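Local coordinates for protein Orf34 (Pseudomonas syringae pv. syringae, PDB 5KLP) that acetylates serine, threonine and lysine residues of host proteins, including tubulin, as an inositol hexakisphosphate-dependent effector that disrupts the plant microtubule network and immunity, at residues N28-Y33 / R335-A340; M21-K26 / F328-I333; L160-L165 / S241-G246; P137-T142 / S168-S173. The protein carries 10 engineered substitutions. All blocks are in the same frame, centred on the assembly; numbering follows the deposited sequence.

From the N terminus, helix 21-36 comes first and helix 324-340 last, and contacts 1 and 2 join them, each closing a loop of 301 residues. Their segments alternate along the chain, so the two contacts cross; they also touch through L30 against L330, and both reach the inositol hexakisphosphate. Within these long closures lie contacts 3 and 4, on the opposite side of the chain's centre. Contact 4 ties strand 138-143 to the turn that follows helix 153-167; contact 3 ties that helix to the loop before strand 248-251. These two also cross and touch, joining strand 138-143, helix 153-167 and the loops that lead into strands 175-179 and 248-251.

Contact 1: N28-Y33 / R335-A340; sequences NDLKPY and RVLAAA. Engineered in segment 335-340: A339 (natural residue Glu), A340 (natural residue Glu). With IHP (inositol hexakisphosphate), chain D.
Y33 offers its CB to the CD1 methyl of L337. Both first torsions place CG anti to the carbonyl carbon (chi1 -67° and -70°), and Y33 CB rests against L337 CD1 at 3.7 Å. The tyrosine ring then slants away over the next residue of helix 324-340: its CE1 comes to 3.9 Å from A338 CA and is almost as near the methyl, an oblique approach. L30, one turn earlier, adds a looser touch, CD1 to L337 CD1 at 4.3 Å. The partnership is wholly apolar across these segments, and beyond them I41 packs on L337.

R335 turns the other way. Its chain is extended from CG to NE, carrying the guanidinium to inositol hexakisphosphate, where NH1 reaches O22 at 2.9 Å and NH2 the same oxygen at 3.2 Å, a forked grip of two bonds on one phosphate oxygen. NH1 also forms salt bridges to E76 and E332, which would probably hold the group's orientation. Two helices from opposite chain ends thus pack at 40°, and R335, pointing away from that interface, belongs to the inositol hexakisphosphate site of this YopJ-family enzyme.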
# COMPACT_ATOMS: atom_id res chain seq x y z
N ASN A 28 -8.77 1.51 -22.82
CA ASN A 28 -9.01 2.42 -23.94
C ASN A 28 -8.52 3.86 -23.68
O ASN A 28 -8.06 4.55 -24.59
CB ASN A 28 -10.49 2.43 -24.29
CG ASN A 28 -10.96 1.07 -24.80
OD1 ASN A 28 -10.15 0.26 -25.24
ND2 ASN A 28 -12.27 0.84 -24.76
N ASP A 29 -8.63 4.31 -22.44
CA ASP A 29 -8.15 5.63 -22.07
C ASP A 29 -6.63 5.72 -22.15
O ASP A 29 -6.09 6.77 -22.51
CB ASP A 29 -8.63 6.01 -20.66
CG ASP A 29 -10.12 6.33 -20.62
OD1 ASP A 29 -10.69 6.63 -21.68
OD2 ASP A 29 -10.71 6.29 -19.52
N LEU A 30 -5.94 4.64 -21.81
CA LEU A 30 -4.48 4.69 -21.75
C LEU A 30 -3.86 4.49 -23.14
O LEU A 30 -2.85 5.12 -23.46
CB LEU A 30 -3.94 3.63 -20.78
CG LEU A 30 -2.40 3.56 -20.75
CD1 LEU A 30 -1.80 4.92 -20.40
CD2 LEU A 30 -1.89 2.48 -19.80
N LYS A 31 -4.49 3.66 -23.96
CA LYS A 31 -3.92 3.23 -25.23
C LYS A 31 -3.35 4.34 -26.13
O LYS A 31 -2.21 4.21 -26.60
CB LYS A 31 -4.98 2.44 -26.00
CG LYS A 31 -4.43 1.63 -27.15
CD LYS A 31 -5.32 0.44 -27.42
CE LYS A 31 -5.56 -0.35 -26.15
NZ LYS A 31 -6.54 -1.45 -26.39
N PRO A 32 -4.10 5.43 -26.38
CA PRO A 32 -3.51 6.46 -27.26
C PRO A 32 -2.26 7.10 -26.67
O PRO A 32 -1.35 7.47 -27.42
CB PRO A 32 -4.64 7.50 -27.41
CG PRO A 32 -5.51 7.28 -26.24
CD PRO A 32 -5.45 5.81 -25.94
N TYR A 33 -2.20 7.24 -25.35
CA TYR A 33 -1.00 7.81 -24.73
C TYR A 33 0.19 6.90 -24.96
O TYR A 33 1.29 7.38 -25.27
CB TYR A 33 -1.19 8.01 -23.23
CG TYR A 33 -2.21 9.06 -22.84
CD1 TYR A 33 -1.89 10.42 -22.85
CD2 TYR A 33 -3.49 8.69 -22.42
CE1 TYR A 33 -2.81 11.37 -22.47
CE2 TYR A 33 -4.41 9.64 -22.04
CZ TYR A 33 -4.07 10.98 -22.07
OH TYR A 33 -4.99 11.93 -21.69
N ARG A 335 -1.58 9.08 -16.06
CA ARG A 335 -1.25 10.34 -15.42
C ARG A 335 0.17 10.79 -15.76
O ARG A 335 0.42 11.97 -15.99
CB ARG A 335 -1.45 10.24 -13.92
CG ARG A 335 -2.93 10.29 -13.53
CD ARG A 335 -3.14 9.95 -12.05
NE ARG A 335 -4.56 9.94 -11.74
CZ ARG A 335 -5.06 9.62 -10.55
NH1 ARG A 335 -4.25 9.31 -9.55
NH2 ARG A 335 -6.37 9.63 -10.37
N VAL A 336 1.11 9.85 -15.80
CA VAL A 336 2.48 10.19 -16.16
C VAL A 336 2.57 10.66 -17.61
O VAL A 336 3.13 11.73 -17.89
CB VAL A 336 3.43 9.01 -15.95
CG1 VAL A 336 4.81 9.35 -16.50
CG2 VAL A 336 3.52 8.69 -14.47
N LEU A 337 1.97 9.90 -18.52
CA LEU A 337 2.08 10.22 -19.95
C LEU A 337 1.32 11.50 -20.27
O LEU A 337 1.70 12.24 -21.20
CB LEU A 337 1.57 9.06 -20.81
CG LEU A 337 2.47 7.82 -20.78
CD1 LEU A 337 1.90 6.70 -21.65
CD2 LEU A 337 3.90 8.19 -21.22
N ALA A 338 0.26 11.77 -19.52
CA ALA A 338 -0.53 12.98 -19.73
C ALA A 338 0.34 14.23 -19.49
O ALA A 338 0.23 15.22 -20.22
CB ALA A 338 -1.74 12.99 -18.83
N ALA A 339 1.18 14.18 -18.47
CA ALA A 339 2.11 15.28 -18.24
C ALA A 339 3.12 15.39 -19.39
O ALA A 339 3.48 16.49 -19.82
CB ALA A 339 2.84 15.10 -16.92
N ALA A 340 3.58 14.25 -19.89
CA ALA A 340 4.59 14.25 -20.94
C ALA A 340 4.01 14.67 -22.29
O ALA A 340 4.74 15.12 -23.19
CB ALA A 340 5.24 12.86 -21.05
C1 IHP D . -9.29 9.16 -9.11
C2 IHP D . -8.80 7.80 -8.44
C3 IHP D . -9.49 6.41 -8.73
C4 IHP D . -10.79 6.51 -9.65
C5 IHP D . -11.49 7.85 -9.77
C6 IHP D . -10.40 8.83 -10.19
O11 IHP D . -9.65 10.06 -8.23
P1 IHP D . -9.07 11.63 -7.95
O21 IHP D . -9.02 11.90 -6.45
O31 IHP D . -10.02 12.65 -8.59
O41 IHP D . -7.69 11.91 -8.50
O12 IHP D . -8.52 7.93 -7.10
P2 IHP D . -6.92 7.71 -6.62
O22 IHP D . -6.02 8.73 -7.33
O32 IHP D . -6.69 7.81 -5.11
O42 IHP D . -6.45 6.32 -7.13
O13 IHP D . -9.77 5.92 -7.58
P3 IHP D . -9.34 4.55 -6.71
O23 IHP D . -7.86 4.34 -6.37
O33 IHP D . -10.08 5.00 -5.45
O43 IHP D . -9.92 3.25 -7.26
O14 IHP D . -11.68 5.56 -9.36
P4 IHP D . -11.81 4.17 -10.19
O24 IHP D . -10.72 3.17 -9.78
O34 IHP D . -13.20 3.52 -10.02
O44 IHP D . -11.64 4.43 -11.70
O15 IHP D . -12.26 8.21 -8.73
P5 IHP D . -13.96 8.33 -8.82
O25 IHP D . -14.48 7.68 -10.11
O35 IHP D . -14.63 7.61 -7.62
O45 IHP D . -14.45 9.79 -8.82
O16 IHP D . -10.94 9.95 -10.66
P6 IHP D . -10.32 10.84 -11.89
O26 IHP D . -9.70 9.93 -12.94
O36 IHP D . -11.41 11.71 -12.55
O46 IHP D . -9.24 11.80 -11.37

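Contact 2: M21-K26 / F328-I333; sequences MRLQQK and FRLQEI. With IHP (inositol hexakisphosphate), chain D.
K26 and L330 touch in a nearly parallel helix pair, helix 21-36 with helix 324-340, whose short segments run at 20° to each other and border the inositol hexakisphosphate pocket. K26 CB lies 4.1 Å from L330 CD1, and the lysine's own carbonyl carbon is just as close to that methyl. From there the chain runs extended through CG and CD, then bends at its last torsion (chi4 -89°), which turns the ammonium into the pocket. CE already brushes the phosphate oxygen O44, and NZ makes its short bond to it at 2.7 Å; a second bond, to O24 of the same phosphate, is weak.

Two waters lie round NZ. The first takes a hydrogen bond from NZ at 2.6 Å; the second links NZ, weakly on the lysine side, to Q331 OE1, to which it donates at 2.8 Å. NZ and OE1 themselves stay 3.8 Å apart, so the two polar groups are linked through water and ligand and not directly.

L23 adds an apolar touch to L330, while R22, bent at chi2 and chi3, offers NH2 edge-on to O34 of that phosphate and is itself paired with E294. R22 and K26 supply positive charge that suits the highly anionic ligand. On helix 324-340, Q331 uses its amide nitrogen twice: NE2 donates to phosphate oxygen O42 and, at 2.9 Å with an N-H...O angle of 171°, to E332 OE2, which lies in the amide plane.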
# COMPACT_ATOMS: atom_id res chain seq x y z
N MSE A 21 -15.90 -4.35 -18.34
CA MSE A 21 -16.07 -3.08 -19.05
C MSE A 21 -15.34 -1.93 -18.35
O MSE A 21 -14.76 -1.07 -19.02
CB MSE A 21 -17.56 -2.76 -19.20
CG MSE A 21 -17.85 -1.57 -20.11
SE MSE A 21 -17.29 -1.83 -21.99
CE MSE A 21 -16.02 -0.35 -22.13
N ARG A 22 -15.35 -1.91 -17.02
CA ARG A 22 -14.64 -0.86 -16.28
C ARG A 22 -13.14 -0.88 -16.58
O ARG A 22 -12.52 0.18 -16.75
CB ARG A 22 -14.85 -0.99 -14.78
CG ARG A 22 -16.25 -0.64 -14.31
CD ARG A 22 -16.37 0.88 -14.16
NE ARG A 22 -15.80 1.35 -12.90
CZ ARG A 22 -16.30 1.12 -11.69
NH1 ARG A 22 -17.42 0.41 -11.55
NH2 ARG A 22 -15.68 1.60 -10.62
N LEU A 23 -12.59 -2.08 -16.65
CA LEU A 23 -11.17 -2.24 -16.95
C LEU A 23 -10.87 -1.87 -18.40
O LEU A 23 -9.89 -1.19 -18.67
CB LEU A 23 -10.74 -3.68 -16.68
CG LEU A 23 -9.25 -4.00 -16.56
CD1 LEU A 23 -8.54 -3.09 -15.57
CD2 LEU A 23 -9.11 -5.46 -16.14
N GLN A 24 -11.75 -2.29 -19.31
CA GLN A 24 -11.59 -1.99 -20.73
C GLN A 24 -11.59 -0.49 -20.98
O GLN A 24 -10.89 -0.00 -21.87
CB GLN A 24 -12.70 -2.68 -21.54
CG GLN A 24 -12.57 -2.51 -23.05
CD GLN A 24 -11.28 -3.07 -23.62
OE1 GLN A 24 -10.44 -2.33 -24.13
NE2 GLN A 24 -11.11 -4.37 -23.54
N GLN A 25 -12.38 0.25 -20.21
CA GLN A 25 -12.43 1.69 -20.37
C GLN A 25 -11.09 2.29 -19.95
O GLN A 25 -10.58 3.24 -20.56
CB GLN A 25 -13.58 2.27 -19.54
CG GLN A 25 -13.93 3.72 -19.77
CD GLN A 25 -14.28 4.05 -21.22
OE1 GLN A 25 -14.92 3.26 -21.91
NE2 GLN A 25 -13.99 5.28 -21.65
N LYS A 26 -10.49 1.72 -18.90
CA LYS A 26 -9.18 2.20 -18.48
C LYS A 26 -8.12 1.82 -19.52
O LYS A 26 -7.18 2.58 -19.75
CB LYS A 26 -8.82 1.67 -17.10
CG LYS A 26 -9.67 2.26 -15.99
CD LYS A 26 -9.21 1.72 -14.64
CE LYS A 26 -9.99 2.33 -13.48
NZ LYS A 26 -9.39 3.59 -12.95
N PHE A 328 -5.67 0.41 -11.64
CA PHE A 328 -4.96 1.51 -10.99
C PHE A 328 -3.62 1.78 -11.70
O PHE A 328 -3.23 2.93 -11.89
CB PHE A 328 -4.75 1.23 -9.50
CG PHE A 328 -3.92 2.27 -8.79
CD1 PHE A 328 -4.43 3.55 -8.57
CD2 PHE A 328 -2.62 2.00 -8.41
CE1 PHE A 328 -3.66 4.52 -7.95
CE2 PHE A 328 -1.84 2.97 -7.80
CZ PHE A 328 -2.36 4.23 -7.57
N ARG A 329 -2.92 0.72 -12.10
CA ARG A 329 -1.64 0.89 -12.79
C ARG A 329 -1.83 1.64 -14.11
O ARG A 329 -1.04 2.51 -14.43
CB ARG A 329 -0.95 -0.46 -13.04
CG ARG A 329 0.42 -0.34 -13.73
CD ARG A 329 1.19 -1.67 -13.61
NE ARG A 329 0.22 -2.75 -13.59
CZ ARG A 329 0.16 -3.72 -12.70
NH1 ARG A 329 1.05 -3.84 -11.72
NH2 ARG A 329 -0.80 -4.61 -12.81
N LEU A 330 -2.87 1.29 -14.87
CA LEU A 330 -3.19 1.97 -16.11
C LEU A 330 -3.46 3.46 -15.85
O LEU A 330 -3.04 4.33 -16.61
CB LEU A 330 -4.41 1.32 -16.77
CG LEU A 330 -4.26 -0.18 -17.09
CD1 LEU A 330 -5.50 -0.72 -17.77
CD2 LEU A 330 -3.03 -0.44 -17.96
N GLN A 331 -4.18 3.74 -14.77
CA GLN A 331 -4.47 5.11 -14.37
C GLN A 331 -3.20 5.90 -14.08
O GLN A 331 -3.08 7.07 -14.50
CB GLN A 331 -5.37 5.10 -13.13
CG GLN A 331 -5.45 6.43 -12.42
CD GLN A 331 -6.21 6.32 -11.11
OE1 GLN A 331 -7.44 6.22 -11.09
NE2 GLN A 331 -5.47 6.30 -10.00
N GLU A 332 -2.26 5.28 -13.39
CA GLU A 332 -1.02 5.96 -13.02
C GLU A 332 -0.13 6.25 -14.24
O GLU A 332 0.44 7.32 -14.35
CB GLU A 332 -0.25 5.14 -12.00
CG GLU A 332 -1.01 5.03 -10.69
CD GLU A 332 -1.46 6.39 -10.21
OE1 GLU A 332 -0.60 7.12 -9.66
OE2 GLU A 332 -2.65 6.74 -10.38
N ILE A 333 -0.04 5.28 -15.14
CA ILE A 333 0.77 5.46 -16.36
C ILE A 333 0.17 6.57 -17.21
O ILE A 333 0.88 7.47 -17.69
CB ILE A 333 0.85 4.15 -17.14
CG1 ILE A 333 1.56 3.10 -16.28
CG2 ILE A 333 1.57 4.35 -18.47
CD1 ILE A 333 1.60 1.73 -16.90
C1 IHP D . -9.29 9.16 -9.11
C2 IHP D . -8.80 7.80 -8.44
C3 IHP D . -9.49 6.41 -8.73
C4 IHP D . -10.79 6.51 -9.65
C5 IHP D . -11.49 7.85 -9.77
C6 IHP D . -10.40 8.83 -10.19
O11 IHP D . -9.65 10.06 -8.23
P1 IHP D . -9.07 11.63 -7.95
O21 IHP D . -9.02 11.90 -6.45
O31 IHP D . -10.02 12.65 -8.59
O41 IHP D . -7.69 11.91 -8.50
O12 IHP D . -8.52 7.93 -7.10
P2 IHP D . -6.92 7.71 -6.62
O22 IHP D . -6.02 8.73 -7.33
O32 IHP D . -6.69 7.81 -5.11
O42 IHP D . -6.45 6.32 -7.13
O13 IHP D . -9.77 5.92 -7.58
P3 IHP D . -9.34 4.55 -6.71
O23 IHP D . -7.86 4.34 -6.37
O33 IHP D . -10.08 5.00 -5.45
O43 IHP D . -9.92 3.25 -7.26
O14 IHP D . -11.68 5.56 -9.36
P4 IHP D . -11.81 4.17 -10.19
O24 IHP D . -10.72 3.17 -9.78
O34 IHP D . -13.20 3.52 -10.02
O44 IHP D . -11.64 4.43 -11.70
O15 IHP D . -12.26 8.21 -8.73
P5 IHP D . -13.96 8.33 -8.82
O25 IHP D . -14.48 7.68 -10.11
O35 IHP D . -14.63 7.61 -7.62
O45 IHP D . -14.45 9.79 -8.82
O16 IHP D . -10.94 9.95 -10.66
P6 IHP D . -10.32 10.84 -11.89
O26 IHP D . -9.70 9.93 -12.94
O36 IHP D . -11.41 11.71 -12.55
O46 IHP D . -9.24 11.80 -11.37
O HOH W 1 -8.12 3.35 -10.69
O HOH W 2 -8.95 6.77 -13.42

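Contact 3: L160-L165 / S241-G246; sequences LTLEDL and SVMHEG
The imidazole of H244 is the one ring in this contact, and it meets the helix with its rim: L162 CB lies at the edge, near the ring plane, 4.2 Å from CD2. E163 CB approaches the same corner obliquely, 3.9 Å from NE2, so the ring sits beside the stems of two consecutive helix residues. The other flat group, the carboxylate of E163, follows a chain extended beyond CG and ends with OE2 4.8 Å from H244 NE2. The charged atoms do not touch, and any electrostatic help would depend on whether the histidine is protonated.

Next to the ring the contact turns apolar. L162 points its CB at the loop, and its CD1 presses on CG of selenomethionine M243 at 3.5 Å, tighter than usual van der Waals contact, with SE a little farther off. The two side chains cross at about a right angle, so the methyl of L162 lands on the middle of the M243 chain. M243 comes off with CG anti to the backbone N (chi1 175°) and bends only at its last torsion.

Polar bonds beside this packing hold the loop backbone: N159, one turn before E163, bonds V242 O and H244 N. L172 touches both L162 and H244, while L231 of helix 230-238 packs on M243. The contact therefore seats the loop between helix 230-238 and strand 248-251 against helix 153-167, with no regular strand pairing involved.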
# COMPACT_ATOMS: atom_id res chain seq x y z
N LEU A 160 13.87 -6.69 10.45
CA LEU A 160 15.07 -5.94 10.09
C LEU A 160 14.79 -4.43 10.12
O LEU A 160 15.55 -3.66 10.69
CB LEU A 160 15.60 -6.38 8.72
CG LEU A 160 16.88 -5.69 8.22
CD1 LEU A 160 18.05 -5.95 9.19
CD2 LEU A 160 17.24 -6.16 6.81
N THR A 161 13.69 -4.02 9.50
CA THR A 161 13.28 -2.61 9.51
C THR A 161 13.11 -2.09 10.94
O THR A 161 13.64 -1.03 11.30
CB THR A 161 11.97 -2.42 8.72
OG1 THR A 161 12.16 -2.90 7.40
CG2 THR A 161 11.56 -0.94 8.66
N LEU A 162 12.39 -2.85 11.76
CA LEU A 162 12.17 -2.46 13.15
C LEU A 162 13.50 -2.36 13.91
O LEU A 162 13.72 -1.43 14.70
CB LEU A 162 11.24 -3.45 13.85
CG LEU A 162 9.81 -3.53 13.31
CD1 LEU A 162 9.02 -4.64 14.00
CD2 LEU A 162 9.09 -2.19 13.50
N GLU A 163 14.37 -3.33 13.67
CA GLU A 163 15.65 -3.35 14.36
C GLU A 163 16.46 -2.11 14.02
O GLU A 163 17.04 -1.45 14.89
CB GLU A 163 16.42 -4.61 13.98
CG GLU A 163 17.77 -4.74 14.66
CD GLU A 163 18.58 -5.87 14.06
OE1 GLU A 163 18.76 -5.89 12.83
OE2 GLU A 163 19.05 -6.75 14.83
N ASP A 164 16.49 -1.77 12.73
CA ASP A 164 17.24 -0.62 12.28
C ASP A 164 16.62 0.68 12.80
O ASP A 164 17.34 1.56 13.25
CB ASP A 164 17.34 -0.61 10.74
CG ASP A 164 18.27 -1.72 10.20
OD1 ASP A 164 19.23 -2.08 10.92
OD2 ASP A 164 18.05 -2.21 9.07
N LEU A 165 15.30 0.77 12.77
CA LEU A 165 14.61 1.93 13.33
C LEU A 165 15.00 2.14 14.80
O LEU A 165 15.37 3.25 15.21
CB LEU A 165 13.09 1.75 13.21
CG LEU A 165 12.49 2.07 11.83
CD1 LEU A 165 11.07 1.55 11.70
CD2 LEU A 165 12.48 3.58 11.62
N SER A 241 7.63 -14.23 21.54
CA SER A 241 7.75 -12.93 20.90
C SER A 241 8.45 -13.12 19.54
O SER A 241 9.60 -13.53 19.48
CB SER A 241 8.51 -11.95 21.80
OG SER A 241 8.41 -10.63 21.31
N VAL A 242 7.74 -12.86 18.45
CA VAL A 242 8.33 -13.11 17.13
C VAL A 242 8.58 -11.83 16.35
O VAL A 242 9.25 -11.84 15.32
CB VAL A 242 7.44 -14.06 16.29
CG1 VAL A 242 7.30 -15.41 16.97
CG2 VAL A 242 6.09 -13.44 16.06
N MSE A 243 8.03 -10.72 16.85
CA MSE A 243 8.32 -9.40 16.31
C MSE A 243 8.94 -8.55 17.42
O MSE A 243 8.55 -8.68 18.57
CB MSE A 243 7.05 -8.74 15.77
CG MSE A 243 7.27 -7.31 15.31
SE MSE A 243 5.73 -6.52 14.39
CE MSE A 243 4.72 -5.88 15.92
N HIS A 244 9.89 -7.69 17.07
CA HIS A 244 10.64 -6.94 18.08
C HIS A 244 9.68 -6.22 19.01
O HIS A 244 8.66 -5.69 18.58
CB HIS A 244 11.62 -5.97 17.44
CG HIS A 244 12.80 -6.66 16.83
ND1 HIS A 244 13.67 -7.43 17.56
CD2 HIS A 244 13.22 -6.73 15.54
CE1 HIS A 244 14.60 -7.93 16.76
NE2 HIS A 244 14.35 -7.52 15.53
N GLU A 245 10.01 -6.25 20.29
CA GLU A 245 9.07 -5.80 21.32
C GLU A 245 8.77 -4.32 21.17
O GLU A 245 9.65 -3.54 20.79
CB GLU A 245 9.64 -6.09 22.70
N GLY A 246 7.53 -3.94 21.46
CA GLY A 246 7.13 -2.54 21.37
C GLY A 246 6.33 -2.16 20.13
O GLY A 246 5.42 -1.34 20.22

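Contact 4: P137-T142 / S168-S173; sequences PTIIIT and SGVPLS
V170 turns its side chain toward the start of strand 138-143, where one methyl, CG1, lies near the carbonyl O of P137 and faces the tip of I139. CG1 stands 4.3 Å from P137 O and 4.5 Å from I139 CD1, a loose van der Waals fit with no hydrogen bond across the two segments. I139 reaches this point by extension: its CB leaves the strand at an angle to the turn, and the chain runs on from CG1 with chi2 at 170°, carrying CD1 out to the valine.

The shared neighbours make the group compact. L165 of helix 153-167 and L98 of helix 91-98 both touch V170 and I139, so four aliphatic side chains meet between the sheet and helices 91-98 and 153-167. V170 is placed by the helix end before it: G169, with its positive phi of 104°, terminates helix 153-167 in a Schellman motif, and the backbone N of V170 probably bonds back to L165 O.

After P171 and a short 3-10 segment the chain enters strand 175-179, which runs parallel to strand 138-143, with I139 bonded through its backbone to Q174 and A176. Strand, helix and adjacent parallel strand make this a beta-alpha-beta crossover, with V170 packing where the helix returns to the sheet.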
# COMPACT_ATOMS: atom_id res chain seq x y z
N PRO A 137 9.81 10.51 16.00
CA PRO A 137 8.75 10.37 14.98
C PRO A 137 7.79 9.23 15.28
O PRO A 137 8.10 8.35 16.07
CB PRO A 137 9.54 10.08 13.69
CG PRO A 137 10.96 10.41 14.01
CD PRO A 137 11.12 10.11 15.46
N THR A 138 6.63 9.26 14.64
CA THR A 138 5.70 8.14 14.68
C THR A 138 5.58 7.62 13.26
O THR A 138 5.69 8.40 12.31
CB THR A 138 4.32 8.51 15.24
OG1 THR A 138 3.78 9.60 14.47
CG2 THR A 138 4.43 8.93 16.71
N ILE A 139 5.41 6.31 13.12
CA ILE A 139 5.50 5.66 11.81
C ILE A 139 4.43 4.58 11.69
O ILE A 139 4.32 3.70 12.53
CB ILE A 139 6.89 5.04 11.56
CG1 ILE A 139 7.99 6.11 11.63
CG2 ILE A 139 6.94 4.33 10.20
CD1 ILE A 139 9.41 5.55 11.64
N ILE A 140 3.63 4.69 10.64
CA ILE A 140 2.63 3.69 10.31
C ILE A 140 3.06 2.99 9.03
O ILE A 140 3.12 3.61 7.99
CB ILE A 140 1.27 4.32 10.08
CG1 ILE A 140 0.80 5.05 11.34
CG2 ILE A 140 0.25 3.27 9.62
CD1 ILE A 140 -0.39 5.94 11.07
N ILE A 141 3.38 1.71 9.12
CA ILE A 141 3.72 0.95 7.92
C ILE A 141 2.52 0.15 7.48
O ILE A 141 2.01 -0.68 8.24
CB ILE A 141 4.90 0.02 8.18
CG1 ILE A 141 6.15 0.82 8.54
CG2 ILE A 141 5.16 -0.87 6.95
CD1 ILE A 141 7.25 -0.02 9.13
N THR A 142 2.04 0.40 6.27
CA THR A 142 0.91 -0.37 5.75
C THR A 142 1.44 -1.49 4.89
O THR A 142 2.12 -1.26 3.87
CB THR A 142 -0.07 0.49 4.91
OG1 THR A 142 0.64 1.04 3.79
CG2 THR A 142 -0.64 1.63 5.73
N SER A 168 18.51 3.25 15.46
CA SER A 168 18.70 4.66 15.08
C SER A 168 18.07 5.62 16.10
O SER A 168 18.23 6.85 15.99
CB SER A 168 18.12 4.92 13.69
OG SER A 168 16.70 4.93 13.73
N GLY A 169 17.39 5.07 17.10
CA GLY A 169 16.79 5.88 18.16
C GLY A 169 15.29 6.08 18.08
O GLY A 169 14.73 6.88 18.82
N VAL A 170 14.61 5.35 17.21
CA VAL A 170 13.15 5.41 17.17
C VAL A 170 12.56 4.38 18.12
O VAL A 170 12.78 3.18 17.93
CB VAL A 170 12.59 5.15 15.76
CG1 VAL A 170 11.07 5.19 15.77
CG2 VAL A 170 13.17 6.15 14.76
N PRO A 171 11.81 4.83 19.15
CA PRO A 171 11.15 3.85 20.02
C PRO A 171 10.10 3.07 19.24
O PRO A 171 9.24 3.67 18.58
CB PRO A 171 10.51 4.70 21.12
CG PRO A 171 10.39 6.07 20.53
CD PRO A 171 11.51 6.22 19.53
N LEU A 172 10.17 1.75 19.28
CA LEU A 172 9.26 0.92 18.49
C LEU A 172 7.83 1.04 19.00
O LEU A 172 6.89 0.63 18.32
CB LEU A 172 9.69 -0.55 18.50
CG LEU A 172 11.03 -0.87 17.81
CD1 LEU A 172 11.15 -2.38 17.55
CD2 LEU A 172 11.20 -0.07 16.52
N SER A 173 7.65 1.60 20.20
CA SER A 173 6.30 1.80 20.71
C SER A 173 5.60 2.91 19.93
O SER A 173 4.41 3.14 20.11
CB SER A 173 6.34 2.14 22.21
OG SER A 173 7.03 3.35 22.42